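Local coordinates for protein salt-tolerant glutaminase (Micrococcus luteus, PDB 3AGD) that probably hydrolyses L-glutamine to L-glutamate and ammonium, as a salt-tolerant member of the serine beta-lactamase-like glutaminase family, at residues G54-E59 with V199-L204. Sequence-based numbering, arbitrary orientation.
Sequences GDADVE and VTVKDL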
ATOM      1  N   GLY A  54      21.387  11.645  15.110  1.00 23.66           N
ATOM      2  CA  GLY A  54      22.259  12.460  14.284  1.00 22.58           C
ATOM      3  C   GLY A  54      21.828  13.910  14.216  1.00 23.56           C
ATOM      4  O   GLY A  54      21.198  14.418  15.144  1.00 21.93           O
ATOM      5  N   ASP A  55      22.164  14.574  13.112  1.00 24.51           N
ATOM      6  CA  ASP A  55      21.817  15.981  12.905  1.00 24.77           C
ATOM      7  C   ASP A  55      20.391  16.108  12.377  1.00 26.05           C
ATOM      8  O   ASP A  55      20.161  16.630  11.282  1.00 24.97           O
ATOM      9  CB  ASP A  55      22.792  16.618  11.910  1.00 26.31           C
ATOM     10  CG  ASP A  55      24.244  16.412  12.302  1.00 28.75           C
ATOM     11  OD1 ASP A  55      24.639  16.863  13.400  1.00 34.40           O
ATOM     12  OD2 ASP A  55      24.990  15.796  11.514  1.00 26.94           O
ATOM     13  N   ALA A  56      19.434  15.640  13.172  1.00 25.70           N
ATOM     14  CA  ALA A  56      18.031  15.672  12.789  1.00 24.85           C
ATOM     15  C   ALA A  56      17.356  17.015  13.050  1.00 25.07           C
ATOM     16  O   ALA A  56      16.177  17.184  12.748  1.00 24.52           O
ATOM     17  CB  ALA A  56      17.280  14.565  13.517  1.00 25.42           C
ATOM     18  N   ASP A  57      18.100  17.971  13.601  1.00 25.90           N
ATOM     19  CA  ASP A  57      17.530  19.277  13.904  1.00 28.64           C
ATOM     20  C   ASP A  57      18.272  20.429  13.223  1.00 27.75           C
ATOM     21  O   ASP A  57      18.178  21.581  13.648  1.00 27.83           O
ATOM     22  CB  ASP A  57      17.519  19.497  15.418  1.00 37.81           C
ATOM     23  CG  ASP A  57      16.524  20.557  15.844  1.00 50.58           C
ATOM     24  OD1 ASP A  57      16.589  20.994  17.013  1.00 57.08           O
ATOM     25  OD2 ASP A  57      15.671  20.944  15.016  1.00 54.93           O
ATOM     26  N   VAL A  58      19.015  20.110  12.172  1.00 27.01           N
ATOM     27  CA  VAL A  58      19.757  21.114  11.420  1.00 24.64           C
ATOM     28  C   VAL A  58      18.922  21.488  10.201  1.00 23.82           C
ATOM     29  O   VAL A  58      18.544  20.619   9.412  1.00 23.59           O
ATOM     30  CB  VAL A  58      21.114  20.563  10.951  1.00 21.31           C
ATOM     31  CG1 VAL A  58      21.813  21.582  10.079  1.00 22.29           C
ATOM     32  CG2 VAL A  58      21.976  20.221  12.154  1.00 22.06           C
ATOM     33  N   GLU A  59      18.634  22.775  10.048  1.00 22.50           N
ATOM     34  CA  GLU A  59      17.823  23.240   8.935  1.00 22.54           C
ATOM     35  C   GLU A  59      18.539  23.220   7.596  1.00 22.17           C
ATOM     36  O   GLU A  59      19.750  23.423   7.514  1.00 19.46           O
ATOM     37  CB  GLU A  59      17.312  24.659   9.199  1.00 23.80           C
ATOM     38  CG  GLU A  59      16.396  24.790  10.405  1.00 24.35           C
ATOM     39  CD  GLU A  59      15.674  26.128  10.443  1.00 26.31           C
ATOM     40  OE1 GLU A  59      16.260  27.135   9.985  1.00 27.79           O
ATOM     41  OE2 GLU A  59      14.527  26.178  10.941  1.00 23.88           O
ATOM     42  N   VAL A 199      13.692  23.560   6.544  1.00 20.48           N
ATOM     43  CA  VAL A 199      13.134  22.488   7.355  1.00 17.98           C
ATOM     44  C   VAL A 199      14.274  21.632   7.895  1.00 16.37           C
ATOM     45  O   VAL A 199      15.395  21.685   7.388  1.00 13.48           O
ATOM     46  CB  VAL A 199      12.188  21.567   6.540  1.00 18.17           C
ATOM     47  CG1 VAL A 199      11.001  22.360   6.020  1.00 20.19           C
ATOM     48  CG2 VAL A 199      12.954  20.915   5.389  1.00 19.01           C
ATOM     49  N   THR A 200      13.978  20.857   8.934  1.00 16.13           N
ATOM     50  CA  THR A 200      14.952  19.957   9.530  1.00 18.27           C
ATOM     51  C   THR A 200      14.449  18.550   9.238  1.00 22.24           C
ATOM     52  O   THR A 200      13.323  18.369   8.763  1.00 21.71           O
ATOM     53  CB  THR A 200      15.013  20.105  11.058  1.00 20.32           C
ATOM     54  OG1 THR A 200      13.765  19.678  11.621  1.00 20.05           O
ATOM     55  CG2 THR A 200      15.273  21.560  11.454  1.00 21.92           C
ATOM     56  N   VAL A 201      15.281  17.558   9.524  1.00 22.53           N
ATOM     57  CA  VAL A 201      14.900  16.169   9.325  1.00 25.32           C
ATOM     58  C   VAL A 201      13.578  15.897  10.047  1.00 23.32           C
ATOM     59  O   VAL A 201      12.688  15.228   9.514  1.00 20.63           O
ATOM     60  CB  VAL A 201      15.958  15.231   9.904  1.00 35.22           C
ATOM     61  CG1 VAL A 201      15.483  13.808   9.826  1.00 42.02           C
ATOM     62  CG2 VAL A 201      17.256  15.390   9.154  1.00 42.81           C
ATOM     63  N   LYS A 202      13.465  16.421  11.265  1.00 22.42           N
ATOM     64  CA  LYS A 202      12.270  16.238  12.077  1.00 23.77           C
ATOM     65  C   LYS A 202      11.041  16.844  11.415  1.00 23.73           C
ATOM     66  O   LYS A 202       9.958  16.264  11.462  1.00 25.10           O
ATOM     67  CB  LYS A 202      12.465  16.862  13.460  1.00 24.95           C
ATOM     68  CG  LYS A 202      13.475  16.137  14.341  1.00 27.44           C
ATOM     69  CD  LYS A 202      13.600  16.838  15.690  1.00 32.15           C
ATOM     70  CE  LYS A 202      14.562  16.120  16.617  1.00 41.39           C
ATOM     71  NZ  LYS A 202      14.668  16.798  17.949  1.00 44.67           N
ATOM     72  N   ASP A 203      11.202  18.017  10.815  1.00 22.97           N
ATOM     73  CA  ASP A 203      10.085  18.659  10.137  1.00 24.70           C
ATOM     74  C   ASP A 203       9.562  17.738   9.039  1.00 21.45           C
ATOM     75  O   ASP A 203       8.358  17.485   8.946  1.00 22.31           O
ATOM     76  CB  ASP A 203      10.515  19.984   9.506  1.00 26.36           C
ATOM     77  CG  ASP A 203      10.821  21.052  10.532  1.00 27.57           C
ATOM     78  OD1 ASP A 203       9.978  21.291  11.425  1.00 25.39           O
ATOM     79  OD2 ASP A 203      11.903  21.662  10.433  1.00 28.28           O
ATOM     80  N   LEU A 204      10.473  17.238   8.210  1.00 17.91           N
ATOM     81  CA  LEU A 204      10.095  16.353   7.111  1.00 21.22           C
ATOM     82  C   LEU A 204       9.358  15.110   7.593  1.00 22.22           C
ATOM     83  O   LEU A 204       8.336  14.733   7.025  1.00 24.40           O
ATOM     84  CB  LEU A 204      11.332  15.929   6.308  1.00 21.33           C
ATOM     85  CG  LEU A 204      11.905  16.950   5.324  1.00 19.72           C
ATOM     86  CD1 LEU A 204      13.066  16.323   4.572  1.00 19.19           C
ATOM     87  CD2 LEU A 204      10.820  17.388   4.344  1.00 16.26           C
TER
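The carbonyl of A56, in a type I beta turn from D55 to V58, meets the N-terminus of helix 201-212, where T200 and D203 form a capping box. This loop-to-helix contact lies in the beta-lactamase-like glutaminase domain: the loop runs from edge strand 50-54 of the antiparallel sheet to the short strand 60-61, which pairs with strand 198-199. One backbone hydrogen bond spans the contact, from K202 N to A56 O (3.2 Å); the donor lies in the carbonyl plane, and the N-H...O angle is 153°. A56 O thereby accepts a first-turn N-H, where the positive end of the helix dipole would probably favour it. The extended K202 side chain passes the same oxygen, its CG 3.3 Å from A56 O, and touches L50 and C52 of strand 50-54. Beside the bond, A56 CB packs on V201 CB at 3.9 Å, while V201 CG2 lies against A56 CA, with D55 O close by; F60 and F278 also touch the valine. T200 turns its methyl to the loop: CG2 lies 3.6 Å from E59 CG and equally far from D57 OD2. Its hydroxyl sits between the backbone N and the carbonyl carbon (chi1 66°), which lets OG1 accept from D203 N (3.2 Å). D203 OD2 returns the bond by taking T200 N on its anti lone pair at 2.7 Å. R148 salt-bridges both D203 and E59, probably offsetting the proximity of the two carboxylates. Where the segments adjoin the paired strands, E59 CA makes a C-H...O contact with V199 O at 3.3 Å.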